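Local coordinates for aminotransferase, class I and II (PDB 5Z0Q), which belongs to the class I and II aminotransferase family, whose members bind pyridoxal-5'-phosphate, and holds pyridoxal-5'-phosphate in its pocket, at residues T122-P126 and R355-N359; L146-W151 and V320-A324; K167-N173 and L199-E205; L349-S353 and F362-N366. All coordinates share one frame; numbering follows the deposited sequence.

Contact 1 of 4, residues T122-P126 and R355-N359. With PLP (pyridoxal-5'-phosphate), chain M.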
loop_
_atom_site.group_PDB
_atom_site.type_symbol
_atom_site.label_atom_id
_atom_site.label_comp_id
_atom_site.label_asym_id
_atom_site.label_seq_id
_atom_site.Cartn_x
_atom_site.Cartn_y
_atom_site.Cartn_z
ATOM N N THR A 122 5.043 24.011 -13.867
ATOM C CA THR A 122 6.083 23.252 -14.540
ATOM C C THR A 122 7.374 24.051 -14.388
ATOM O O THR A 122 7.373 25.276 -14.614
ATOM C CB THR A 122 5.773 22.982 -16.018
ATOM O OG1 THR A 122 6.928 22.424 -16.658
ATOM C CG2 THR A 122 5.357 24.256 -16.734
ATOM N N PRO A 123 8.483 23.412 -13.979
ATOM C CA PRO A 123 8.587 21.984 -13.657
ATOM C C PRO A 123 7.898 21.627 -12.345
ATOM O O PRO A 123 7.527 22.529 -11.596
ATOM C CB PRO A 123 10.096 21.765 -13.552
ATOM C CG PRO A 123 10.612 23.080 -13.078
ATOM C CD PRO A 123 9.756 24.118 -13.750
ATOM N N ILE A 124 7.730 20.333 -12.077
ATOM C CA ILE A 124 7.015 19.888 -10.886
ATOM C C ILE A 124 7.285 18.405 -10.658
ATOM O O ILE A 124 7.859 17.729 -11.521
ATOM C CB ILE A 124 5.504 20.168 -11.017
ATOM C CG1 ILE A 124 4.843 20.276 -9.640
ATOM C CG2 ILE A 124 4.832 19.101 -11.872
ATOM C CD1 ILE A 124 3.392 20.696 -9.693
ATOM N N TYR A 125 6.894 17.905 -9.489
ATOM C CA TYR A 125 6.980 16.484 -9.191
ATOM C C TYR A 125 6.298 15.683 -10.303
ATOM O O TYR A 125 5.130 15.947 -10.621
ATOM C CB TYR A 125 6.325 16.212 -7.834
ATOM C CG TYR A 125 6.499 14.815 -7.281
ATOM C CD1 TYR A 125 7.745 14.203 -7.258
ATOM C CD2 TYR A 125 5.421 14.124 -6.745
ATOM C CE1 TYR A 125 7.905 12.930 -6.743
ATOM C CE2 TYR A 125 5.571 12.852 -6.224
ATOM C CZ TYR A 125 6.816 12.260 -6.226
ATOM O OH TYR A 125 6.971 10.994 -5.709
ATOM N N PRO A 126 6.990 14.725 -10.919
ATOM C CA PRO A 126 6.490 14.089 -12.157
ATOM C C PRO A 126 5.082 13.523 -12.024
ATOM O O PRO A 126 4.287 13.661 -12.966
ATOM C CB PRO A 126 7.521 12.983 -12.422
ATOM C CG PRO A 126 8.779 13.520 -11.834
ATOM C CD PRO A 126 8.375 14.321 -10.618
ATOM N N ARG A 355 14.283 16.250 -17.419
ATOM C CA ARG A 355 13.283 15.949 -18.439
ATOM C C ARG A 355 12.040 15.320 -17.821
ATOM O O ARG A 355 10.916 15.582 -18.262
ATOM C CB ARG A 355 13.881 15.026 -19.502
ATOM C CG ARG A 355 12.928 14.674 -20.631
ATOM C CD ARG A 355 13.578 13.729 -21.632
ATOM N NE ARG A 355 14.801 14.289 -22.200
ATOM C CZ ARG A 355 14.836 15.100 -23.253
ATOM N NH1 ARG A 355 13.710 15.454 -23.857
ATOM N NH2 ARG A 355 15.997 15.561 -23.702
ATOM N N ASP A 356 12.226 14.489 -16.793
ATOM C CA ASP A 356 11.093 13.887 -16.101
ATOM C C ASP A 356 10.260 14.921 -15.356
ATOM O O ASP A 356 9.072 14.682 -15.112
ATOM C CB ASP A 356 11.586 12.811 -15.134
ATOM C CG ASP A 356 12.529 11.823 -15.794
ATOM O OD1 ASP A 356 12.329 11.517 -16.989
ATOM O OD2 ASP A 356 13.472 11.357 -15.119
ATOM N N PHE A 357 10.850 16.058 -14.994
ATOM C CA PHE A 357 10.129 17.132 -14.326
ATOM C C PHE A 357 9.538 18.147 -15.297
ATOM O O PHE A 357 8.733 18.985 -14.878
ATOM C CB PHE A 357 11.054 17.853 -13.338
ATOM C CG PHE A 357 11.664 16.949 -12.302
ATOM C CD1 PHE A 357 12.865 16.304 -12.547
ATOM C CD2 PHE A 357 11.040 16.751 -11.081
ATOM C CE1 PHE A 357 13.430 15.475 -11.595
ATOM C CE2 PHE A 357 11.600 15.922 -10.125
ATOM C CZ PHE A 357 12.797 15.285 -10.383
ATOM N N GLY A 358 9.915 18.094 -16.572
ATOM C CA GLY A 358 9.355 18.991 -17.562
ATOM C C GLY A 358 10.308 20.074 -18.025
ATOM O O GLY A 358 9.868 21.139 -18.467
ATOM N N ASN A 359 11.615 19.815 -17.937
ATOM C CA ASN A 359 12.618 20.804 -18.345
ATOM C C ASN A 359 13.953 20.063 -18.503
ATOM O O ASN A 359 14.690 19.890 -17.534
ATOM C CB ASN A 359 12.726 21.937 -17.346
ATOM C CG ASN A 359 13.444 23.147 -17.908
ATOM O OD1 ASN A 359 14.363 23.020 -18.717
ATOM N ND2 ASN A 359 13.025 24.333 -17.481
HETATM N N1 PLP M . 5.470 14.335 -3.061
HETATM C C2 PLP M . 6.606 15.023 -3.440
HETATM C C2A PLP M . 6.492 16.416 -3.988
HETATM C C3 PLP M . 7.856 14.430 -3.309
HETATM O O3 PLP M . 8.982 15.113 -3.685
HETATM C C4 PLP M . 7.961 13.140 -2.799
HETATM C C4A PLP M . 9.311 12.562 -2.493
HETATM C C5 PLP M . 6.813 12.451 -2.424
HETATM C C6 PLP M . 5.568 13.055 -2.556
HETATM C C5A PLP M . 6.939 11.050 -1.869
HETATM O O4P PLP M . 5.737 10.331 -2.032
HETATM P P PLP M . 5.726 8.741 -1.777
HETATM O O1P PLP M . 6.864 8.102 -2.537
HETATM O O2P PLP M . 4.415 8.153 -2.246
HETATM O O3P PLP M . 5.896 8.493 -0.297
#
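Phe357 lays one face of its ring against the pyrrolidine of Pro126, while the carbonyl O of Ile124 lies at the ring's edge, near its plane. This is the dense part of the contact: Pro126 CD sits 3.6 Å from Phe357 CE2, and at the root of the side chain Pro123 CB meets Phe357 CB at 4.0 Å. Phe357 CG stands anti to its own carbonyl carbon (chi1 -57°), which sends the ring toward Pro126. The Phe357 carbonyl O accepts the one hydrogen bond across, from Ile124 N at 3.3 Å, in the carbonyl plane and on a lone pair. A cis peptide bond before Pro123 turns the chain at the end of strand 117-122. In the two-domain plan of fold type I pyridoxal-phosphate proteins, this loop of the large domain meets a loop of the small domain beside pyridoxal-5'-phosphate. Tyr125 sets off away from the 355-359 loop, and one face of its ring receives the pyridine, with PLP C2 3.6 Å above the phenol centre. The solvent side is looser. Asp356 touches Pro126 CG through its backbone O, its carboxylate alone leading away, and Gly358 O lies 3.7 Å from Thr122 OG1, with no hydrogen bond between them.

Contact 2 of 4, residues L146-W151 and V320-A324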
loop_
_atom_site.group_PDB
_atom_site.type_symbol
_atom_site.label_atom_id
_atom_site.label_comp_id
_atom_site.label_asym_id
_atom_site.label_seq_id
_atom_site.Cartn_x
_atom_site.Cartn_y
_atom_site.Cartn_z
ATOM N N LEU A 146 11.696 32.852 -12.890
ATOM C CA LEU A 146 12.678 33.264 -11.901
ATOM C C LEU A 146 12.514 34.747 -11.591
ATOM O O LEU A 146 12.468 35.578 -12.504
ATOM C CB LEU A 146 14.089 32.973 -12.414
ATOM C CG LEU A 146 15.264 33.308 -11.498
ATOM C CD1 LEU A 146 15.058 32.675 -10.140
ATOM C CD2 LEU A 146 16.566 32.831 -12.119
ATOM N N GLU A 147 12.415 35.076 -10.305
ATOM C CA GLU A 147 12.276 36.466 -9.880
ATOM C C GLU A 147 12.922 36.628 -8.513
ATOM O O GLU A 147 12.558 35.919 -7.570
ATOM C CB GLU A 147 10.806 36.889 -9.840
ATOM C CG GLU A 147 10.596 38.341 -9.450
ATOM C CD GLU A 147 9.186 38.826 -9.734
ATOM O OE1 GLU A 147 8.396 38.057 -10.320
ATOM O OE2 GLU A 147 8.870 39.979 -9.373
ATOM N N GLN A 148 13.870 37.561 -8.418
ATOM C CA GLN A 148 14.618 37.822 -7.187
ATOM C C GLN A 148 15.268 36.545 -6.658
ATOM O O GLN A 148 15.211 36.234 -5.466
ATOM C CB GLN A 148 13.726 38.465 -6.124
ATOM C CG GLN A 148 13.252 39.866 -6.474
ATOM C CD GLN A 148 12.608 40.570 -5.295
ATOM O OE1 GLN A 148 11.385 40.584 -5.156
ATOM N NE2 GLN A 148 13.434 41.161 -4.437
ATOM N N GLN A 149 15.893 35.800 -7.572
ATOM C CA GLN A 149 16.569 34.543 -7.246
ATOM C C GLN A 149 15.613 33.551 -6.589
ATOM O O GLN A 149 15.988 32.804 -5.684
ATOM C CB GLN A 149 17.794 34.787 -6.362
ATOM C CG GLN A 149 18.857 35.663 -7.001
ATOM C CD GLN A 149 20.020 35.939 -6.069
ATOM O OE1 GLN A 149 21.123 35.428 -6.266
ATOM N NE2 GLN A 149 19.781 36.751 -5.046
ATOM N N ARG A 150 14.360 33.552 -7.044
ATOM C CA ARG A 150 13.349 32.628 -6.553
ATOM C C ARG A 150 12.460 32.187 -7.705
ATOM O O ARG A 150 12.151 32.981 -8.600
ATOM C CB ARG A 150 12.478 33.256 -5.458
ATOM C CG ARG A 150 13.189 33.534 -4.149
ATOM C CD ARG A 150 12.226 33.355 -2.992
ATOM N NE ARG A 150 10.860 33.702 -3.375
ATOM C CZ ARG A 150 9.788 33.445 -2.635
ATOM N NH1 ARG A 150 9.921 32.835 -1.466
ATOM N NH2 ARG A 150 8.583 33.792 -3.065
ATOM N N TRP A 151 12.045 30.924 -7.672
ATOM C CA TRP A 151 11.111 30.382 -8.653
ATOM C C TRP A 151 9.692 30.633 -8.157
ATOM O O TRP A 151 9.237 29.990 -7.204
ATOM C CB TRP A 151 11.365 28.896 -8.880
ATOM C CG TRP A 151 12.620 28.620 -9.643
ATOM C CD1 TRP A 151 13.779 28.095 -9.156
ATOM C CD2 TRP A 151 12.846 28.869 -11.037
ATOM N NE1 TRP A 151 14.711 27.992 -10.161
ATOM C CE2 TRP A 151 14.163 28.463 -11.325
ATOM C CE3 TRP A 151 12.060 29.394 -12.068
ATOM C CZ2 TRP A 151 14.714 28.563 -12.602
ATOM C CZ3 TRP A 151 12.608 29.493 -13.335
ATOM C CH2 TRP A 151 13.922 29.080 -13.591
ATOM N N VAL A 320 19.307 28.285 -7.976
ATOM C CA VAL A 320 18.639 29.031 -6.918
ATOM C C VAL A 320 18.833 28.293 -5.602
ATOM O O VAL A 320 18.634 27.074 -5.525
ATOM C CB VAL A 320 17.147 29.210 -7.243
ATOM C CG1 VAL A 320 16.379 29.652 -6.009
ATOM C CG2 VAL A 320 16.973 30.210 -8.369
ATOM N N THR A 321 19.237 29.021 -4.569
ATOM C CA THR A 321 19.360 28.435 -3.244
ATOM C C THR A 321 17.991 27.961 -2.771
ATOM O O THR A 321 17.083 28.789 -2.597
ATOM C CB THR A 321 19.941 29.445 -2.257
ATOM O OG1 THR A 321 21.262 29.815 -2.672
ATOM C CG2 THR A 321 20.003 28.845 -0.861
ATOM N N PRO A 322 17.792 26.659 -2.564
ATOM C CA PRO A 322 16.457 26.169 -2.198
ATOM C C PRO A 322 16.080 26.603 -0.790
ATOM O O PRO A 322 16.832 26.392 0.164
ATOM C CB PRO A 322 16.598 24.646 -2.302
ATOM C CG PRO A 322 18.053 24.392 -2.064
ATOM C CD PRO A 322 18.781 25.570 -2.657
ATOM N N GLU A 323 14.905 27.218 -0.667
ATOM C CA GLU A 323 14.387 27.565 0.648
ATOM C C GLU A 323 13.965 26.341 1.449
ATOM O O GLU A 323 13.743 26.461 2.659
ATOM C CB GLU A 323 13.210 28.533 0.504
ATOM C CG GLU A 323 13.591 29.875 -0.107
ATOM C CD GLU A 323 12.404 30.810 -0.265
ATOM O OE1 GLU A 323 11.282 30.321 -0.515
ATOM O OE2 GLU A 323 12.596 32.038 -0.133
ATOM N N ALA A 324 13.861 25.176 0.813
ATOM C CA ALA A 324 13.471 23.944 1.490
ATOM C C ALA A 324 14.359 22.807 1.011
ATOM O O ALA A 324 14.398 22.508 -0.187
ATOM C CB ALA A 324 11.996 23.616 1.240
#
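The guanidinium of Arg150 takes Glu323 OE2 at its edge, almost exactly in its plane, whereas the carboxylate is turned 69° against it; the Trp151 indole carries Leu146 CB over one face and meets Val320 CG2 obliquely. The tight turn of a beta hairpin supplies the first set of groups. Strands 139-146 and 151-152 are joined through Gln148 and Gln149, whose left-handed backbone angles are consistent with a type I' turn; Glu147 and Arg150 close it with a bond from Glu147 N to Arg150 O and a weak one from Arg150 N to Glu147 O. Facing the hairpin is the loop that follows strand 318-319 in the other sheet of the protein. In the salt bridge, NH1 of Arg150 gives a nearly straight bond (170°) to Glu323 OE2 at 3.1 Å, on the syn side of the carboxylate, and a weak, bent one to OE1. Arg150 reaches it by folding at chi2 and chi3, while Glu323 is extended beyond CG. Both charges have further partners: Arg150 NH2 pairs with Glu186, and Glu323 accepts from Val181 N and Arg183. The apolar half belongs to Val320, whose side chain points at the hairpin: its CG2 lies 3.6 Å from Leu146 CD1 and equally far from Trp151 NE1.

Contact 3 of 4, residues K167-N173 and L199-E205. With PLP (pyridoxal-5'-phosphate), chain M.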
loop_
_atom_site.group_PDB
_atom_site.type_symbol
_atom_site.label_atom_id
_atom_site.label_comp_id
_atom_site.label_asym_id
_atom_site.label_seq_id
_atom_site.Cartn_x
_atom_site.Cartn_y
_atom_site.Cartn_z
ATOM N N LYS A 167 -10.596 22.122 -13.539
ATOM C CA LYS A 167 -11.399 21.711 -12.393
ATOM C C LYS A 167 -10.561 21.502 -11.135
ATOM O O LYS A 167 -11.002 21.837 -10.031
ATOM C CB LYS A 167 -12.168 20.431 -12.729
ATOM C CG LYS A 167 -13.037 19.897 -11.601
ATOM C CD LYS A 167 -14.065 20.921 -11.150
ATOM C CE LYS A 167 -15.319 20.237 -10.622
ATOM N NZ LYS A 167 -15.003 19.149 -9.655
ATOM N N LEU A 168 -9.360 20.949 -11.283
ATOM C CA LEU A 168 -8.521 20.579 -10.148
ATOM C C LEU A 168 -7.173 21.272 -10.267
ATOM O O LEU A 168 -6.466 21.093 -11.263
ATOM C CB LEU A 168 -8.344 19.061 -10.074
ATOM C CG LEU A 168 -7.502 18.508 -8.923
ATOM C CD1 LEU A 168 -8.067 18.940 -7.581
ATOM C CD2 LEU A 168 -7.420 16.991 -9.007
ATOM N N LEU A 169 -6.817 22.052 -9.250
ATOM C CA LEU A 169 -5.541 22.754 -9.198
ATOM C C LEU A 169 -4.572 21.959 -8.332
ATOM O O LEU A 169 -4.846 21.710 -7.154
ATOM C CB LEU A 169 -5.716 24.168 -8.647
ATOM C CG LEU A 169 -4.425 24.952 -8.395
ATOM C CD1 LEU A 169 -3.674 25.190 -9.696
ATOM C CD2 LEU A 169 -4.718 26.268 -7.692
ATOM N N LEU A 170 -3.439 21.569 -8.913
ATOM C CA LEU A 170 -2.430 20.774 -8.222
ATOM C C LEU A 170 -1.288 21.693 -7.799
ATOM O O LEU A 170 -0.534 22.186 -8.644
ATOM C CB LEU A 170 -1.926 19.646 -9.118
ATOM C CG LEU A 170 -2.981 18.673 -9.648
ATOM C CD1 LEU A 170 -2.333 17.601 -10.504
ATOM C CD2 LEU A 170 -3.759 18.045 -8.506
ATOM N N LEU A 171 -1.162 21.917 -6.494
ATOM C CA LEU A 171 -0.122 22.764 -5.933
ATOM C C LEU A 171 0.923 21.919 -5.216
ATOM O O LEU A 171 0.704 20.744 -4.908
ATOM C CB LEU A 171 -0.710 23.795 -4.965
ATOM C CG LEU A 171 -1.682 24.817 -5.554
ATOM C CD1 LEU A 171 -2.131 25.796 -4.481
ATOM C CD2 LEU A 171 -1.047 25.548 -6.726
ATOM N N CYS A 172 2.070 22.541 -4.948
ATOM C CA CYS A 172 3.182 21.863 -4.288
ATOM C C CYS A 172 3.927 22.897 -3.458
ATOM O O CYS A 172 4.644 23.734 -4.011
ATOM C CB CYS A 172 4.104 21.202 -5.311
ATOM S SG CYS A 172 5.437 20.207 -4.608
ATOM N N ASN A 173 3.754 22.844 -2.135
ATOM C CA ASN A 173 4.362 23.816 -1.234
ATOM C C ASN A 173 4.892 23.122 0.016
ATOM O O ASN A 173 4.100 22.622 0.825
ATOM C CB ASN A 173 3.349 24.899 -0.855
ATOM C CG ASN A 173 3.930 25.941 0.079
ATOM O OD1 ASN A 173 5.143 26.149 0.122
ATOM N ND2 ASN A 173 3.063 26.603 0.835
ATOM N N LEU A 199 -12.087 26.138 -8.662
ATOM C CA LEU A 199 -11.270 24.946 -8.802
ATOM C C LEU A 199 -11.089 24.265 -7.452
ATOM O O LEU A 199 -11.129 24.910 -6.400
ATOM C CB LEU A 199 -9.895 25.283 -9.385
ATOM C CG LEU A 199 -9.839 26.008 -10.728
ATOM C CD1 LEU A 199 -8.394 26.242 -11.139
ATOM C CD2 LEU A 199 -10.582 25.221 -11.789
ATOM N N LEU A 200 -10.889 22.953 -7.495
ATOM C CA LEU A 200 -10.456 22.202 -6.327
ATOM C C LEU A 200 -8.933 22.190 -6.271
ATOM O O LEU A 200 -8.255 22.179 -7.303
ATOM C CB LEU A 200 -11.004 20.776 -6.368
ATOM C CG LEU A 200 -12.529 20.665 -6.301
ATOM C CD1 LEU A 200 -12.982 19.235 -6.542
ATOM C CD2 LEU A 200 -13.038 21.174 -4.961
ATOM N N VAL A 201 -8.397 22.205 -5.056
ATOM C CA VAL A 201 -6.963 22.339 -4.835
ATOM C C VAL A 201 -6.439 21.073 -4.176
ATOM O O VAL A 201 -7.052 20.548 -3.242
ATOM C CB VAL A 201 -6.637 23.579 -3.977
ATOM C CG1 VAL A 201 -5.134 23.739 -3.825
ATOM C CG2 VAL A 201 -7.253 24.821 -4.593
ATOM N N CYS A 202 -5.308 20.580 -4.672
ATOM C CA CYS A 202 -4.601 19.446 -4.077
ATOM C C CYS A 202 -3.193 19.924 -3.739
ATOM O O CYS A 202 -2.332 20.013 -4.619
ATOM C CB CYS A 202 -4.581 18.245 -5.017
ATOM S SG CYS A 202 -3.780 16.775 -4.332
ATOM N N SER A 203 -2.966 20.237 -2.467
ATOM C CA SER A 203 -1.706 20.806 -2.006
ATOM C C SER A 203 -0.814 19.693 -1.467
ATOM O O SER A 203 -1.159 19.039 -0.477
ATOM C CB SER A 203 -1.954 21.866 -0.933
ATOM O OG SER A 203 -0.743 22.478 -0.522
ATOM N N ASP A 204 0.327 19.484 -2.118
ATOM C CA ASP A 204 1.311 18.498 -1.683
ATOM C C ASP A 204 2.302 19.197 -0.762
ATOM O O ASP A 204 3.111 20.014 -1.213
ATOM C CB ASP A 204 2.014 17.871 -2.884
ATOM C CG ASP A 204 2.817 16.632 -2.519
ATOM O OD1 ASP A 204 3.411 16.595 -1.422
ATOM O OD2 ASP A 204 2.854 15.689 -3.338
ATOM N N GLU A 205 2.244 18.872 0.528
ATOM C CA GLU A 205 3.082 19.538 1.515
ATOM C C GLU A 205 3.972 18.530 2.232
ATOM O O GLU A 205 4.062 18.529 3.464
ATOM C CB GLU A 205 2.205 20.313 2.502
ATOM C CG GLU A 205 1.152 21.173 1.806
ATOM C CD GLU A 205 0.352 22.040 2.759
ATOM O OE1 GLU A 205 -0.316 22.982 2.278
ATOM O OE2 GLU A 205 0.389 21.786 3.982
HETATM N N1 PLP M . 5.470 14.335 -3.061
HETATM C C2 PLP M . 6.606 15.023 -3.440
HETATM C C2A PLP M . 6.492 16.416 -3.988
HETATM C C3 PLP M . 7.856 14.430 -3.309
HETATM O O3 PLP M . 8.982 15.113 -3.685
HETATM C C4 PLP M . 7.961 13.140 -2.799
HETATM C C4A PLP M . 9.311 12.562 -2.493
HETATM C C5 PLP M . 6.813 12.451 -2.424
HETATM C C6 PLP M . 5.568 13.055 -2.556
HETATM C C5A PLP M . 6.939 11.050 -1.869
HETATM O O4P PLP M . 5.737 10.331 -2.032
HETATM P P PLP M . 5.726 8.741 -1.777
HETATM O O1P PLP M . 6.864 8.102 -2.537
HETATM O O2P PLP M . 4.415 8.153 -2.246
HETATM O O3P PLP M . 5.896 8.493 -0.297
#
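Leu169 and Leu171 bond to the neighbouring strand through both N and O, and Lys167 and Asn173 complete the ladder at its ends. Strands 167-172 and 200-204 run parallel, with their short axes 23° apart. Leu169 O accepts from Cys202 N at 2.8 Å with the donor nearly on the C=O axis, and Leu171 N donates to Cys202 O at 2.9 Å from well above the carbonyl plane. The bond from Leu169 N to Leu200 O belongs to the same pattern, but its modelled length is doubtful. CA-H...O contacts run alongside, among them Val201 CA to Leu169 O.

Apolar packing occupies both faces. On one, Leu170 CD2 rests 3.6 Å from Cys202 CB and Leu168 CD1 reaches Leu200 CB at 3.7 Å, with helix 101-111 packed beyond. On the other, Leu171 lies aslant Val201, with Leu171 CD1 3.7 Å from Val201 CG1, and helix 184-197 lies over them.

Polar side chains gather at the C-terminal ends. Ser203 OG donates to Glu205 OE1, which also accepts from Phe221 N. Asp204 has CG anti to its backbone N (chi1 -167°), a swing that carries the carboxylate to pyridoxal-5'-phosphate: OD2 lies 3.0 Å from PLP N1, and Cys172 SG is 4.0 Å from PLP C2A. Helix 184-197 links the strands as a beta-alpha-beta unit, and an aspartate facing the pyridine nitrogen from the strand ends is typical of the pyridoxal-5'-phosphate pocket in fold type I proteins.

Contact 4 of 4, residues L349-S353 and F362-N366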
loop_
_atom_site.group_PDB
_atom_site.type_symbol
_atom_site.label_atom_id
_atom_site.label_comp_id
_atom_site.label_asym_id
_atom_site.label_seq_id
_atom_site.Cartn_x
_atom_site.Cartn_y
_atom_site.Cartn_z
ATOM N N LEU A 349 28.598 11.276 -11.981
ATOM C CA LEU A 349 27.606 12.023 -11.216
ATOM C C LEU A 349 26.219 11.589 -11.657
ATOM O O LEU A 349 25.845 11.787 -12.817
ATOM C CB LEU A 349 27.789 13.530 -11.407
ATOM C CG LEU A 349 29.100 14.095 -10.856
ATOM C CD1 LEU A 349 29.423 15.438 -11.490
ATOM C CD2 LEU A 349 29.033 14.218 -9.340
ATOM N N GLY A 350 25.460 11.000 -10.736
ATOM C CA GLY A 350 24.128 10.519 -11.046
ATOM C C GLY A 350 23.024 11.412 -10.518
ATOM O O GLY A 350 22.559 11.237 -9.387
ATOM N N PHE A 351 22.598 12.373 -11.332
ATOM C CA PHE A 351 21.557 13.317 -10.958
ATOM C C PHE A 351 20.200 12.844 -11.463
ATOM O O PHE A 351 20.093 11.954 -12.309
ATOM C CB PHE A 351 21.868 14.709 -11.518
ATOM C CG PHE A 351 23.128 15.316 -10.978
ATOM C CD1 PHE A 351 23.561 15.022 -9.694
ATOM C CD2 PHE A 351 23.880 16.182 -11.755
ATOM C CE1 PHE A 351 24.725 15.582 -9.197
ATOM C CE2 PHE A 351 25.044 16.745 -11.264
ATOM C CZ PHE A 351 25.467 16.445 -9.983
ATOM N N SER A 352 19.149 13.460 -10.926
ATOM C CA SER A 352 17.804 13.275 -11.454
ATOM C C SER A 352 17.645 14.134 -12.702
ATOM O O SER A 352 17.816 15.357 -12.645
ATOM C CB SER A 352 16.754 13.641 -10.409
ATOM O OG SER A 352 16.538 12.574 -9.502
ATOM N N SER A 353 17.331 13.495 -13.826
ATOM C CA SER A 353 17.162 14.224 -15.075
ATOM C C SER A 353 15.965 15.161 -14.985
ATOM O O SER A 353 14.882 14.766 -14.542
ATOM C CB SER A 353 16.983 13.247 -16.235
ATOM O OG SER A 353 16.795 13.943 -17.455
ATOM N N PHE A 362 17.717 21.096 -16.938
ATOM C CA PHE A 362 18.056 21.111 -15.525
ATOM C C PHE A 362 18.405 19.710 -15.036
ATOM O O PHE A 362 18.074 18.701 -15.665
ATOM C CB PHE A 362 16.897 21.664 -14.688
ATOM C CG PHE A 362 16.667 23.141 -14.853
ATOM C CD1 PHE A 362 16.172 23.653 -16.040
ATOM C CD2 PHE A 362 16.922 24.013 -13.808
ATOM C CE1 PHE A 362 15.954 25.010 -16.187
ATOM C CE2 PHE A 362 16.703 25.369 -13.948
ATOM C CZ PHE A 362 16.220 25.868 -15.139
ATOM N N VAL A 363 19.087 19.667 -13.895
ATOM C CA VAL A 363 19.369 18.431 -13.177
ATOM C C VAL A 363 19.078 18.666 -11.702
ATOM O O VAL A 363 19.395 19.731 -11.159
ATOM C CB VAL A 363 20.826 17.960 -13.381
ATOM C CG1 VAL A 363 21.026 17.434 -14.796
ATOM C CG2 VAL A 363 21.805 19.090 -13.087
ATOM N N ARG A 364 18.465 17.679 -11.054
ATOM C CA ARG A 364 18.138 17.789 -9.640
ATOM C C ARG A 364 19.266 17.197 -8.805
ATOM O O ARG A 364 19.667 16.048 -9.016
ATOM C CB ARG A 364 16.812 17.094 -9.322
ATOM C CG ARG A 364 16.187 17.561 -8.013
ATOM C CD ARG A 364 14.846 16.898 -7.745
ATOM N NE ARG A 364 14.984 15.471 -7.466
ATOM C CZ ARG A 364 13.999 14.700 -7.021
ATOM N NH1 ARG A 364 12.797 15.217 -6.801
ATOM N NH2 ARG A 364 14.214 13.411 -6.792
ATOM N N PHE A 365 19.774 17.987 -7.863
ATOM C CA PHE A 365 20.910 17.609 -7.031
ATOM C C PHE A 365 20.407 17.221 -5.645
ATOM O O PHE A 365 19.759 18.025 -4.967
ATOM C CB PHE A 365 21.910 18.762 -6.936
ATOM C CG PHE A 365 23.280 18.352 -6.468
ATOM C CD1 PHE A 365 23.490 17.927 -5.167
ATOM C CD2 PHE A 365 24.364 18.415 -7.327
ATOM C CE1 PHE A 365 24.748 17.556 -4.738
ATOM C CE2 PHE A 365 25.625 18.048 -6.900
ATOM C CZ PHE A 365 25.816 17.618 -5.605
ATOM N N ASN A 366 20.712 15.997 -5.224
ATOM C CA ASN A 366 20.343 15.507 -3.899
ATOM C C ASN A 366 21.557 15.660 -2.989
ATOM O O ASN A 366 22.478 14.839 -3.022
ATOM C CB ASN A 366 19.871 14.057 -3.969
ATOM C CG ASN A 366 19.253 13.575 -2.666
ATOM O OD1 ASN A 366 19.526 14.113 -1.592
ATOM N ND2 ASN A 366 18.414 12.550 -2.757
#
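Ser352 and Arg364 form the hydrogen-bonded pair of a buried antiparallel hairpin, strands 349-353 and 362-364, in the five-stranded mixed sheet, apart from the larger sheet that borders pyridoxal-5'-phosphate. The pairing is short, and the short strand axes cross steeply: 114° separates their directions, far from a straight antiparallel 180°, and Ser353 with Val363 is the one further bridge. Arg364 N gives a nearly straight bond to Ser352 O at 2.9 Å; the return bond, from Ser352 N to Arg364 O at 3.3 Å, comes in on a lone pair. On the face of Ser352 and Arg364 the two CB atoms touch at 3.6 Å, and the arginine continues past the serine, bending at chi3. Its NH2 bonds to Trp39 O, which also receives a weak bond from Ser352 OG.

The Phe351 ring meets the Phe365 ring obliquely, with planes at 42° and centroids 4.9 Å apart, and Phe351 CE1 is in contact with Phe365 CD2. Val363 CG2 approaches the same Phe351 ring at CD2, 3.8 Å away. Beyond the pair, Phe365 packs on Leu374 and Met381 of helix 371-385, and Phe351 meets Phe344 of helix 340-345.

The chemistry thus divides the hairpin: Phe351 and Phe365 seat it against those two helices, while the polar face presents Arg364, held through Trp39 O and a weak bond to Asn176, about 5 Å from pyridoxal-5'-phosphate.

How the contacts relate
Contacts 3 and 4 are buried strand pairings, one parallel and one antiparallel, in two different sheets on opposite sides of the chain's centre; contacts 1 and 2 join loops where the two sheets' regions meet. Contact 2 is the surface member and alone depends on a salt bridge, whereas contact 1, partly buried, relies on prolines and one phenyl ring. The loop 355-359 connects the strands of contact 4, so these two touch directly, Phe357 CZ lying 3.6 Å from Arg364 NH1. Trp151 of contact 2 also packs on Phe362 of contact 4. Contacts 1 and 3 both touch pyridoxal-5'-phosphate, one from a loop, the other from strand ends.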